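Local coordinates for type IV pilus secretin PilQ family protein (Vibrio cholerae, PDB 6W6M) that probably forms a fourteen-subunit outer-membrane channel for the type IV competence pilus and is required for natural competence, at residues A[319-324]-A[566-571]; A[339-344]-A[379-384]; A[354-359]-A[374-379]; A[475-480]-A[507-512]. One frame throughout, in Å; residues are numbered along the deposited sequence.

Interaction 1: residues A[319-324]-A[566-571]; sequences KQVQIE and PKVVIQ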
loop_
_atom_site.group_PDB
_atom_site.type_symbol
_atom_site.label_atom_id
_atom_site.label_comp_id
_atom_site.label_asym_id
_atom_site.label_seq_id
_atom_site.Cartn_x
_atom_site.Cartn_y
_atom_site.Cartn_z
ATOM N N LYS A 319 17.260 -21.282 50.076
ATOM C CA LYS A 319 16.142 -21.460 50.989
ATOM C C LYS A 319 14.821 -21.508 50.226
ATOM O O LYS A 319 14.732 -21.150 49.052
ATOM C CB LYS A 319 16.110 -20.327 52.011
ATOM C CG LYS A 319 17.272 -20.286 52.954
ATOM C CD LYS A 319 17.239 -21.466 53.878
ATOM C CE LYS A 319 18.225 -21.294 55.009
ATOM N NZ LYS A 319 17.859 -20.150 55.875
ATOM N N GLN A 320 13.769 -21.924 50.919
ATOM C CA GLN A 320 12.432 -21.992 50.355
ATOM C C GLN A 320 11.452 -21.295 51.276
ATOM O O GLN A 320 11.584 -21.356 52.498
ATOM C CB GLN A 320 11.998 -23.424 50.139
ATOM C CG GLN A 320 12.780 -24.130 49.090
ATOM C CD GLN A 320 12.363 -25.551 48.967
ATOM O OE1 GLN A 320 12.528 -26.163 47.923
ATOM N NE2 GLN A 320 11.842 -26.105 50.039
ATOM N N VAL A 321 10.469 -20.635 50.682
ATOM C CA VAL A 321 9.501 -19.823 51.406
ATOM C C VAL A 321 8.101 -20.298 51.058
ATOM O O VAL A 321 7.837 -20.727 49.931
ATOM C CB VAL A 321 9.665 -18.323 51.083
ATOM C CG1 VAL A 321 8.587 -17.517 51.740
ATOM C CG2 VAL A 321 11.004 -17.837 51.533
ATOM N N GLN A 322 7.205 -20.199 52.032
ATOM C CA GLN A 322 5.798 -20.533 51.891
ATOM C C GLN A 322 4.970 -19.282 52.122
ATOM O O GLN A 322 5.079 -18.659 53.176
ATOM C CB GLN A 322 5.422 -21.616 52.894
ATOM C CG GLN A 322 3.982 -22.043 52.859
ATOM C CD GLN A 322 3.648 -22.973 53.996
ATOM O OE1 GLN A 322 4.533 -23.617 54.562
ATOM N NE2 GLN A 322 2.371 -23.042 54.349
ATOM N N ILE A 323 4.142 -18.914 51.148
ATOM C CA ILE A 323 3.371 -17.674 51.202
ATOM C C ILE A 323 1.884 -17.994 51.173
ATOM O O ILE A 323 1.430 -18.828 50.384
ATOM C CB ILE A 323 3.746 -16.702 50.059
ATOM C CG1 ILE A 323 5.189 -16.227 50.201
ATOM C CG2 ILE A 323 2.848 -15.487 50.059
ATOM C CD1 ILE A 323 6.151 -16.943 49.317
ATOM N N GLU A 324 1.131 -17.375 52.075
ATOM C CA GLU A 324 -0.302 -17.613 52.146
ATOM C C GLU A 324 -1.125 -16.342 52.289
ATOM O O GLU A 324 -1.014 -15.622 53.272
ATOM C CB GLU A 324 -0.636 -18.566 53.289
ATOM C CG GLU A 324 -2.112 -18.905 53.363
ATOM C CD GLU A 324 -2.432 -19.887 54.465
ATOM O OE1 GLU A 324 -1.502 -20.274 55.199
ATOM O OE2 GLU A 324 -3.613 -20.267 54.595
ATOM N N PRO A 566 4.085 -14.989 55.454
ATOM C CA PRO A 566 5.142 -15.839 54.909
ATOM C C PRO A 566 5.792 -16.701 55.987
ATOM O O PRO A 566 5.492 -16.590 57.172
ATOM C CB PRO A 566 6.131 -14.816 54.356
ATOM C CG PRO A 566 6.009 -13.691 55.287
ATOM C CD PRO A 566 4.589 -13.650 55.779
ATOM N N LYS A 567 6.626 -17.637 55.538
ATOM C CA LYS A 567 7.318 -18.580 56.417
ATOM C C LYS A 567 8.483 -19.243 55.688
ATOM O O LYS A 567 8.349 -19.654 54.540
ATOM C CB LYS A 567 6.353 -19.670 56.893
ATOM C CG LYS A 567 6.867 -20.506 58.051
ATOM C CD LYS A 567 7.138 -19.644 59.271
ATOM C CE LYS A 567 7.570 -20.485 60.459
ATOM N NZ LYS A 567 7.898 -19.641 61.641
ATOM N N VAL A 568 9.623 -19.354 56.361
ATOM C CA VAL A 568 10.806 -19.977 55.780
ATOM C C VAL A 568 10.798 -21.448 56.153
ATOM O O VAL A 568 10.707 -21.795 57.334
ATOM C CB VAL A 568 12.099 -19.297 56.249
ATOM C CG1 VAL A 568 13.297 -20.043 55.726
ATOM C CG2 VAL A 568 12.136 -17.863 55.781
ATOM N N VAL A 569 10.880 -22.312 55.147
ATOM C CA VAL A 569 10.864 -23.750 55.386
ATOM C C VAL A 569 12.221 -24.171 55.933
ATOM O O VAL A 569 13.242 -24.073 55.245
ATOM C CB VAL A 569 10.514 -24.511 54.104
ATOM C CG1 VAL A 569 10.619 -25.992 54.331
ATOM C CG2 VAL A 569 9.122 -24.144 53.637
ATOM N N ILE A 570 12.221 -24.622 57.183
ATOM C CA ILE A 570 13.440 -25.032 57.866
ATOM C C ILE A 570 13.723 -26.524 57.754
ATOM O O ILE A 570 14.441 -27.082 58.582
ATOM C CB ILE A 570 13.387 -24.653 59.358
ATOM C CG1 ILE A 570 12.215 -25.359 60.039
ATOM C CG2 ILE A 570 13.267 -23.146 59.521
ATOM C CD1 ILE A 570 12.211 -25.219 61.545
ATOM N N GLN A 571 13.361 -27.191 56.671
ATOM C CA GLN A 571 13.752 -28.611 56.422
ATOM C C GLN A 571 13.497 -29.539 57.629
ATOM O O GLN A 571 14.111 -30.664 57.697
ATOM C CB GLN A 571 15.212 -28.727 55.973
ATOM C CG GLN A 571 15.585 -27.911 54.756
ATOM C CD GLN A 571 16.433 -26.699 55.039
ATOM O OE1 GLN A 571 16.437 -26.150 56.125
ATOM N NE2 GLN A 571 17.159 -26.254 54.037
#

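Interaction 2: residues A[339-344]-A[379-384]; sequences GVRWGV and NVNLAS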
loop_
_atom_site.group_PDB
_atom_site.type_symbol
_atom_site.label_atom_id
_atom_site.label_comp_id
_atom_site.label_asym_id
_atom_site.label_seq_id
_atom_site.Cartn_x
_atom_site.Cartn_y
_atom_site.Cartn_z
ATOM N N GLY A 339 -47.088 1.008 53.752
ATOM C CA GLY A 339 -47.930 1.694 52.789
ATOM C C GLY A 339 -49.403 1.530 53.080
ATOM O O GLY A 339 -49.815 0.586 53.758
ATOM N N VAL A 340 -50.208 2.451 52.542
ATOM C CA VAL A 340 -51.635 2.524 52.842
ATOM C C VAL A 340 -52.435 2.879 51.596
ATOM O O VAL A 340 -52.037 3.718 50.785
ATOM C CB VAL A 340 -51.925 3.539 53.967
ATOM C CG1 VAL A 340 -53.399 3.688 54.176
ATOM C CG2 VAL A 340 -51.295 3.093 55.253
ATOM N N ARG A 341 -53.607 2.262 51.472
ATOM C CA ARG A 341 -54.455 2.461 50.301
ATOM C C ARG A 341 -55.898 2.552 50.783
ATOM O O ARG A 341 -56.436 1.554 51.260
ATOM C CB ARG A 341 -54.271 1.300 49.333
ATOM C CG ARG A 341 -54.217 1.669 47.884
ATOM C CD ARG A 341 -53.445 0.633 47.115
ATOM N NE ARG A 341 -53.980 -0.706 47.301
ATOM C CZ ARG A 341 -54.547 -1.423 46.341
ATOM N NH1 ARG A 341 -54.646 -0.931 45.118
ATOM N NH2 ARG A 341 -55.007 -2.637 46.601
ATOM N N TRP A 342 -56.534 3.716 50.674
ATOM C CA TRP A 342 -57.924 3.784 51.113
ATOM C C TRP A 342 -58.761 4.670 50.209
ATOM O O TRP A 342 -58.250 5.535 49.495
ATOM C CB TRP A 342 -58.065 4.252 52.565
ATOM C CG TRP A 342 -57.618 5.634 52.873
ATOM C CD1 TRP A 342 -56.443 5.992 53.441
ATOM C CD2 TRP A 342 -58.358 6.843 52.686
ATOM N NE1 TRP A 342 -56.388 7.345 53.602
ATOM C CE2 TRP A 342 -57.555 7.895 53.146
ATOM C CE3 TRP A 342 -59.620 7.139 52.166
ATOM C CZ2 TRP A 342 -57.968 9.226 53.101
ATOM C CZ3 TRP A 342 -60.030 8.457 52.122
ATOM C CH2 TRP A 342 -59.206 9.484 52.584
ATOM N N GLY A 343 -60.071 4.444 50.275
ATOM C CA GLY A 343 -61.008 5.158 49.426
ATOM C C GLY A 343 -62.387 5.247 50.038
ATOM O O GLY A 343 -62.757 4.443 50.900
ATOM N N VAL A 344 -63.159 6.232 49.582
ATOM C CA VAL A 344 -64.516 6.457 50.057
ATOM C C VAL A 344 -65.413 6.747 48.861
ATOM O O VAL A 344 -64.951 7.120 47.784
ATOM C CB VAL A 344 -64.598 7.606 51.079
ATOM C CG1 VAL A 344 -66.034 7.887 51.454
ATOM C CG2 VAL A 344 -63.801 7.274 52.306
ATOM N N ASN A 379 -58.952 7.224 47.021
ATOM C CA ASN A 379 -58.545 8.565 47.420
ATOM C C ASN A 379 -57.042 8.636 47.629
ATOM O O ASN A 379 -56.357 9.463 47.025
ATOM C CB ASN A 379 -59.265 8.978 48.704
ATOM C CG ASN A 379 -60.597 9.623 48.442
ATOM O OD1 ASN A 379 -60.850 10.740 48.870
ATOM N ND2 ASN A 379 -61.459 8.923 47.736
ATOM N N VAL A 380 -56.518 7.780 48.497
ATOM C CA VAL A 380 -55.101 7.752 48.824
ATOM C C VAL A 380 -54.548 6.419 48.357
ATOM O O VAL A 380 -55.044 5.362 48.760
ATOM C CB VAL A 380 -54.872 7.955 50.324
ATOM C CG1 VAL A 380 -53.433 7.717 50.674
ATOM C CG2 VAL A 380 -55.293 9.338 50.724
ATOM N N ASN A 381 -53.517 6.464 47.514
ATOM C CA ASN A 381 -52.957 5.278 46.863
ATOM C C ASN A 381 -51.443 5.263 47.069
ATOM O O ASN A 381 -50.693 5.673 46.189
ATOM C CB ASN A 381 -53.326 5.287 45.388
ATOM C CG ASN A 381 -53.043 3.978 44.707
ATOM O OD1 ASN A 381 -53.112 2.920 45.317
ATOM N ND2 ASN A 381 -52.711 4.041 43.432
ATOM N N LEU A 382 -50.990 4.745 48.211
ATOM C CA LEU A 382 -49.587 4.748 48.596
ATOM C C LEU A 382 -49.176 3.362 49.058
ATOM O O LEU A 382 -48.653 3.172 50.156
ATOM C CB LEU A 382 -49.339 5.792 49.675
ATOM C CG LEU A 382 -49.639 7.228 49.248
ATOM C CD1 LEU A 382 -49.426 8.185 50.379
ATOM C CD2 LEU A 382 -48.790 7.619 48.064
ATOM N N ALA A 383 -49.468 2.359 48.239
ATOM C CA ALA A 383 -49.206 0.979 48.613
ATOM C C ALA A 383 -47.714 0.676 48.616
ATOM O O ALA A 383 -46.953 1.179 47.789
ATOM C CB ALA A 383 -49.914 0.026 47.656
ATOM N N SER A 384 -47.307 -0.177 49.552
ATOM C CA SER A 384 -45.939 -0.676 49.584
ATOM C C SER A 384 -45.638 -1.465 48.320
ATOM O O SER A 384 -46.264 -2.492 48.052
ATOM C CB SER A 384 -45.727 -1.550 50.815
ATOM O OG SER A 384 -44.633 -2.421 50.634
#

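Interaction 3: residues A[354-359]-A[374-379]; sequences GGSIES and VDEFLN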
loop_
_atom_site.group_PDB
_atom_site.type_symbol
_atom_site.label_atom_id
_atom_site.label_comp_id
_atom_site.label_asym_id
_atom_site.label_seq_id
_atom_site.Cartn_x
_atom_site.Cartn_y
_atom_site.Cartn_z
ATOM N N GLY A 354 -66.404 11.628 46.405
ATOM C CA GLY A 354 -65.627 10.549 45.833
ATOM C C GLY A 354 -64.154 10.874 45.871
ATOM O O GLY A 354 -63.699 11.673 46.689
ATOM N N GLY A 355 -63.404 10.225 44.990
ATOM C CA GLY A 355 -61.958 10.366 44.941
ATOM C C GLY A 355 -61.481 10.849 43.583
ATOM O O GLY A 355 -60.284 10.828 43.301
ATOM N N SER A 356 -62.420 11.309 42.766
ATOM C CA SER A 356 -62.106 11.854 41.456
ATOM C C SER A 356 -63.386 12.358 40.808
ATOM O O SER A 356 -64.466 12.248 41.388
ATOM C CB SER A 356 -61.440 10.811 40.566
ATOM O OG SER A 356 -62.383 9.901 40.061
ATOM N N ILE A 357 -63.270 12.935 39.620
ATOM C CA ILE A 357 -64.421 13.408 38.867
ATOM C C ILE A 357 -65.097 12.273 38.108
ATOM O O ILE A 357 -66.325 12.214 38.027
ATOM C CB ILE A 357 -63.982 14.550 37.925
ATOM C CG1 ILE A 357 -63.606 15.771 38.760
ATOM C CG2 ILE A 357 -65.056 14.893 36.923
ATOM C CD1 ILE A 357 -63.533 17.028 37.986
ATOM N N GLU A 358 -64.311 11.341 37.575
ATOM C CA GLU A 358 -64.891 10.177 36.919
ATOM C C GLU A 358 -65.620 9.286 37.918
ATOM O O GLU A 358 -66.588 8.600 37.567
ATOM C CB GLU A 358 -63.801 9.399 36.186
ATOM C CG GLU A 358 -63.177 10.157 35.016
ATOM C CD GLU A 358 -62.175 11.216 35.451
ATOM O OE1 GLU A 358 -61.536 11.042 36.507
ATOM O OE2 GLU A 358 -62.029 12.229 34.738
ATOM N N SER A 359 -65.181 9.296 39.174
ATOM C CA SER A 359 -65.889 8.556 40.209
ATOM C C SER A 359 -67.284 9.121 40.429
ATOM O O SER A 359 -68.267 8.373 40.439
ATOM C CB SER A 359 -65.084 8.580 41.505
ATOM O OG SER A 359 -65.721 7.845 42.532
ATOM N N VAL A 374 -61.832 0.952 39.402
ATOM C CA VAL A 374 -61.042 0.572 40.573
ATOM C C VAL A 374 -59.944 1.591 40.838
ATOM O O VAL A 374 -59.528 1.796 41.984
ATOM C CB VAL A 374 -60.466 -0.841 40.399
ATOM C CG1 VAL A 374 -59.961 -1.360 41.725
ATOM C CG2 VAL A 374 -61.514 -1.771 39.830
ATOM N N ASP A 375 -59.452 2.239 39.787
ATOM C CA ASP A 375 -58.399 3.234 39.926
ATOM C C ASP A 375 -58.932 4.627 40.215
ATOM O O ASP A 375 -58.305 5.375 40.972
ATOM C CB ASP A 375 -57.549 3.265 38.659
ATOM C CG ASP A 375 -56.692 2.033 38.516
ATOM O OD1 ASP A 375 -56.540 1.301 39.515
ATOM O OD2 ASP A 375 -56.184 1.787 37.404
ATOM N N GLU A 376 -60.072 4.997 39.632
ATOM C CA GLU A 376 -60.688 6.275 39.959
ATOM C C GLU A 376 -61.350 6.255 41.326
ATOM O O GLU A 376 -61.681 7.317 41.857
ATOM C CB GLU A 376 -61.713 6.652 38.895
ATOM C CG GLU A 376 -61.346 6.203 37.497
ATOM C CD GLU A 376 -60.073 6.843 36.985
ATOM O OE1 GLU A 376 -59.672 7.901 37.514
ATOM O OE2 GLU A 376 -59.466 6.287 36.047
ATOM N N PHE A 377 -61.545 5.073 41.905
ATOM C CA PHE A 377 -62.223 4.972 43.188
ATOM C C PHE A 377 -61.361 5.498 44.326
ATOM O O PHE A 377 -61.866 6.216 45.194
ATOM C CB PHE A 377 -62.629 3.517 43.436
ATOM C CG PHE A 377 -63.061 3.230 44.844
ATOM C CD1 PHE A 377 -64.215 3.786 45.359
ATOM C CD2 PHE A 377 -62.326 2.385 45.644
ATOM C CE1 PHE A 377 -64.608 3.524 46.649
ATOM C CE2 PHE A 377 -62.718 2.121 46.933
ATOM C CZ PHE A 377 -63.861 2.691 47.434
ATOM N N LEU A 378 -60.069 5.186 44.323
ATOM C CA LEU A 378 -59.238 5.354 45.509
ATOM C C LEU A 378 -58.891 6.816 45.755
ATOM O O LEU A 378 -58.586 7.559 44.822
ATOM C CB LEU A 378 -57.963 4.523 45.376
ATOM C CG LEU A 378 -58.130 3.000 45.333
ATOM C CD1 LEU A 378 -56.811 2.318 45.053
ATOM C CD2 LEU A 378 -58.726 2.474 46.622
ATOM N N ASN A 379 -58.952 7.224 47.021
ATOM C CA ASN A 379 -58.545 8.565 47.420
ATOM C C ASN A 379 -57.042 8.636 47.629
ATOM O O ASN A 379 -56.357 9.463 47.025
ATOM C CB ASN A 379 -59.265 8.978 48.704
ATOM C CG ASN A 379 -60.597 9.623 48.442
ATOM O OD1 ASN A 379 -60.850 10.740 48.870
ATOM N ND2 ASN A 379 -61.459 8.923 47.736
#

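Interaction 4: residues A[475-480]-A[507-512]; sequences RLVLDL and GTQVLV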
loop_
_atom_site.group_PDB
_atom_site.type_symbol
_atom_site.label_atom_id
_atom_site.label_comp_id
_atom_site.label_asym_id
_atom_site.label_seq_id
_atom_site.Cartn_x
_atom_site.Cartn_y
_atom_site.Cartn_z
ATOM N N ARG A 475 13.559 -11.600 58.237
ATOM C CA ARG A 475 12.514 -10.777 57.646
ATOM C C ARG A 475 12.422 -11.046 56.153
ATOM O O ARG A 475 13.378 -11.516 55.540
ATOM C CB ARG A 475 12.782 -9.294 57.865
ATOM C CG ARG A 475 12.448 -8.772 59.230
ATOM C CD ARG A 475 12.898 -7.344 59.313
ATOM N NE ARG A 475 12.484 -6.688 60.538
ATOM C CZ ARG A 475 12.735 -5.415 60.801
ATOM N NH1 ARG A 475 12.326 -4.874 61.940
ATOM N NH2 ARG A 475 13.397 -4.681 59.920
ATOM N N LEU A 476 11.271 -10.722 55.571
ATOM C CA LEU A 476 11.015 -10.910 54.153
ATOM C C LEU A 476 10.589 -9.600 53.509
ATOM O O LEU A 476 9.876 -8.797 54.112
ATOM C CB LEU A 476 9.911 -11.945 53.919
ATOM C CG LEU A 476 10.095 -13.456 54.026
ATOM C CD1 LEU A 476 11.203 -13.917 53.136
ATOM C CD2 LEU A 476 10.309 -13.907 55.445
ATOM N N VAL A 477 11.018 -9.400 52.270
ATOM C CA VAL A 477 10.519 -8.333 51.412
ATOM C C VAL A 477 9.718 -9.022 50.318
ATOM O O VAL A 477 10.257 -9.847 49.576
ATOM C CB VAL A 477 11.642 -7.474 50.819
ATOM C CG1 VAL A 477 11.071 -6.472 49.851
ATOM C CG2 VAL A 477 12.410 -6.773 51.902
ATOM N N LEU A 478 8.432 -8.701 50.209
ATOM C CA LEU A 478 7.547 -9.367 49.261
ATOM C C LEU A 478 7.060 -8.397 48.197
ATOM O O LEU A 478 6.541 -7.326 48.529
ATOM C CB LEU A 478 6.352 -9.984 49.984
ATOM C CG LEU A 478 6.579 -11.125 50.976
ATOM C CD1 LEU A 478 5.293 -11.468 51.665
ATOM C CD2 LEU A 478 7.146 -12.347 50.308
ATOM N N ASP A 479 7.208 -8.783 46.926
ATOM C CA ASP A 479 6.518 -8.095 45.799
ATOM C C ASP A 479 5.221 -8.838 45.458
ATOM O O ASP A 479 5.309 -9.962 44.938
ATOM C CB ASP A 479 7.417 -8.011 44.564
ATOM C CG ASP A 479 8.495 -6.946 44.663
ATOM O OD1 ASP A 479 8.333 -6.024 45.485
ATOM O OD2 ASP A 479 9.487 -7.050 43.915
ATOM N N LEU A 480 4.070 -8.217 45.727
ATOM C CA LEU A 480 2.789 -8.954 45.905
ATOM C C LEU A 480 1.791 -8.498 44.835
ATOM O O LEU A 480 1.655 -7.278 44.641
ATOM C CB LEU A 480 2.245 -8.659 47.307
ATOM C CG LEU A 480 3.095 -9.173 48.465
ATOM C CD1 LEU A 480 2.534 -8.695 49.794
ATOM C CD2 LEU A 480 3.186 -10.689 48.438
ATOM N N GLY A 507 -1.907 -4.528 44.698
ATOM C CA GLY A 507 -0.522 -4.758 44.356
ATOM C C GLY A 507 0.411 -3.885 45.162
ATOM O O GLY A 507 0.215 -2.676 45.227
ATOM N N THR A 508 1.431 -4.472 45.779
ATOM C CA THR A 508 2.263 -3.719 46.711
ATOM C C THR A 508 3.656 -4.320 46.802
ATOM O O THR A 508 3.969 -5.344 46.190
ATOM C CB THR A 508 1.668 -3.682 48.130
ATOM O OG1 THR A 508 1.508 -5.007 48.648
ATOM C CG2 THR A 508 0.352 -2.979 48.150
ATOM N N GLN A 509 4.482 -3.663 47.608
ATOM C CA GLN A 509 5.723 -4.220 48.126
ATOM C C GLN A 509 5.734 -3.985 49.625
ATOM O O GLN A 509 5.556 -2.854 50.072
ATOM C CB GLN A 509 6.939 -3.578 47.468
ATOM C CG GLN A 509 8.240 -4.220 47.866
ATOM C CD GLN A 509 9.408 -3.689 47.083
ATOM O OE1 GLN A 509 9.246 -2.896 46.167
ATOM N NE2 GLN A 509 10.596 -4.124 47.441
ATOM N N VAL A 510 5.914 -5.046 50.406
ATOM C CA VAL A 510 5.881 -4.931 51.859
ATOM C C VAL A 510 7.076 -5.645 52.475
ATOM O O VAL A 510 7.801 -6.386 51.816
ATOM C CB VAL A 510 4.572 -5.468 52.475
ATOM C CG1 VAL A 510 3.391 -4.642 52.017
ATOM C CG2 VAL A 510 4.385 -6.941 52.152
ATOM N N LEU A 511 7.251 -5.416 53.774
ATOM C CA LEU A 511 8.371 -5.919 54.563
ATOM C C LEU A 511 7.804 -6.479 55.858
ATOM O O LEU A 511 7.253 -5.729 56.665
ATOM C CB LEU A 511 9.400 -4.819 54.841
ATOM C CG LEU A 511 10.279 -5.013 56.079
ATOM C CD1 LEU A 511 11.140 -6.258 55.935
ATOM C CD2 LEU A 511 11.142 -3.784 56.323
ATOM N N VAL A 512 7.925 -7.786 56.059
ATOM C CA VAL A 512 7.191 -8.474 57.114
ATOM C C VAL A 512 8.097 -9.480 57.818
ATOM O O VAL A 512 8.960 -10.104 57.198
ATOM C CB VAL A 512 5.920 -9.141 56.526
ATOM C CG1 VAL A 512 6.291 -10.191 55.520
ATOM C CG2 VAL A 512 5.038 -9.739 57.594
#

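Interaction 1: residues A[319-324]-A[566-571]
Gln320 meets Val569 first through the backbone: Gln320 O accepts from Val569 N at 2.9 Å, with an N-H...O angle of 165°. Beside this bond the two side chains come near each other at their roots, Gln320 CB lying 4.4 Å from Val569 CB. The amide of Gln320 serves another partner, since its OE1 takes a weak hydrogen bond from Leu511 N of a neighbouring subunit. Val321 follows in a non-hydrogen-bonded antiparallel pair with Val568. In both valines a chi1 of 175° sets CG2 beside the backbone N, and Val321 CG2 meets Val568 CG2 across the pair at 4.4 Å. Ile470 of strand 456-471 packs on both, so this apolar side faces a second sheet. The pairing lays the end of strand 549-568 against the start of strand 320-347; the short axes run at 160°, as expected of neighbours in the antiparallel sheet of the secretin beta domain. At Gln322 the backbone N donates to Lys567 O at 2.8 Å, the donor N lying almost on the line of the carbonyl bond. The extended side chain of Gln322 lies against Arg425 and Ile427 of strand 404-429, whereas the end of Lys567 leads away. Ile323 returns to the apolar side of Val321, where Ile323 CG1 lies 4.5 Å from Pro566 CB, and Val321 CG1 is 4.5 Å from that same Pro566 CB.

Interaction 2: residues A[339-344]-A[379-384]
Trp342 lies across Val380 and Asn379, and its indole can be followed outward atom by atom. At CB, a chi1 of 64° sets CG between the backbone N and the carbonyl carbon, which carries the ring over the partner strand. On the pyrrole side, Trp342 CD1 is 4.0 Å from Val380 CB, and Trp342 NE1 is 3.7 Å from Val380 CB. The centroid of the five-membered ring is 3.9 Å from Val380 CB, only 20° off the ring normal, which identifies a CH-pi contact over one face. Farther along, Trp342 CZ2 meets Val380 CG2 at 3.6 Å, the methyl being offset toward the ring rim. The benzo end reaches Asn379, with Trp342 CZ3 3.5 Å from Asn379 CB and the amide plane turned 18° from the ring. In the backbone, Trp342 O accepts hydrogen bonds from Val380 N at 3.0 Å and, weakly, from Asn379 N at 3.1 Å; two residues opposite one make a classic beta bulge in the antiparallel pairing of strands 320-347 and 380-382. On the other side of the sheet, Arg341 runs beside Asn381, but its NH2 forms a salt bridge to Glu408. NE1 of Trp342 makes a weak hydrogen bond to Leu547 O. The contact is thus chemically divided: dispersion and CH-pi contacts on the tryptophan side, and on the arginine side a charge answered by an adjacent strand.

Interaction 3: residues A[354-359]-A[374-379]
A chi1 of 77° places Ser356 OG between its backbone N and carbonyl carbon, where it can reach Glu376 O, while Glu358 and Glu376 both bend at chi2 and bring their carboxylates close. The serine hydroxyl donates to Glu376 O at 3.2 Å and also accepts from Ser359 N at 3.0 Å, with an N-H...O angle of 151°. Ser356 is therefore the N-cap of helix 357-362, and one oxygen joins that capping bond to the carbonyl of the short segment 374-379. The two carboxylates cross with their planes 73° apart, and Glu358 OE1 lies 3.8 Å from Glu376 OE1. These are two like charges near each other, and Glu358 also has a weak, long ion pair with Arg341 of a neighbouring subunit. Asn379 brings its amide against the backbone of Gly355, Asn379 ND2 lying 3.2 Å from Gly355 CA. The contact sits beside the C-terminal end of strand 320-347, where Met345 touches both Ser359 and Phe377 and strand 404-429 receives the Phe377 ring. Gly354, at the end of strand 352-354, pairs with a strand of a neighbouring subunit and carries the sheet across that interface.

Interaction 4: residues A[475-480]-A[507-512]
The Asp479 carboxylate and the Gln509 amide run alongside each other in the same direction, with their planes 86° apart. Asp479 OD1 sits above one face of the amide, 3.0 Å from Gln509 CD. Asp479 OD1 is also 3.3 Å from Gln509 OE1, a pair of acceptors that form no hydrogen bond. On the same side, two residues back along the first strand, Val477 CG1 lies 3.4 Å from Gln509 NE2. The Arg475 guanidinium has Leu511 CD2 obliquely beside it, and Leu511 CD1 approaches Arg475 CB at 4.0 Å. These groups share one side of the beta hairpin formed by strands 475-493 and 496-513, whose short axes run at 168° and whose sheet belongs to the secretin family domain. Six backbone hydrogen bonds fix its register, two at each of Leu476-Val512, Leu478-Val510 and Leu480-Thr508; the straightest, Leu480 N to Thr508 O at 2.9 Å, has an N-H...O angle of 173°. The other side is largely apolar. Leu480 lies roughly perpendicular to Val510 there, with Leu480 CD1 3.5 Å from Val510 CG2, and Leu478 CD1 meets Val512 CG1 at 4.2 Å. Leu520 of strand 518-534 packs on Leu480, Thr508 and Val510, while the Thr429 hydroxyl of a neighbouring subunit is hydrogen-bonded to Gln509 O.

Overall arrangement
The contacts form two distant groups. Interactions 2 and 3 have centres about 12 Å apart and share Asn379, with interaction 3 nested along the chain inside the loop closed by interaction 2. Interactions 1 and 4 have centres about 14 Å apart and touch where Pro566 packs on Val512 and Leu476, bringing two antiparallel sheets together. Strand 320-347 spans the separation: interaction 1 uses its start and interaction 2 its far part, with centres about 68 Å apart. Interaction 1 closes a loop of the chain that encloses the other three, interaction 4 coming last. Interactions 2, 3 and 4 all touch the same neighbouring subunit, consistent with assembly of a fourteen-chain secretin barrel.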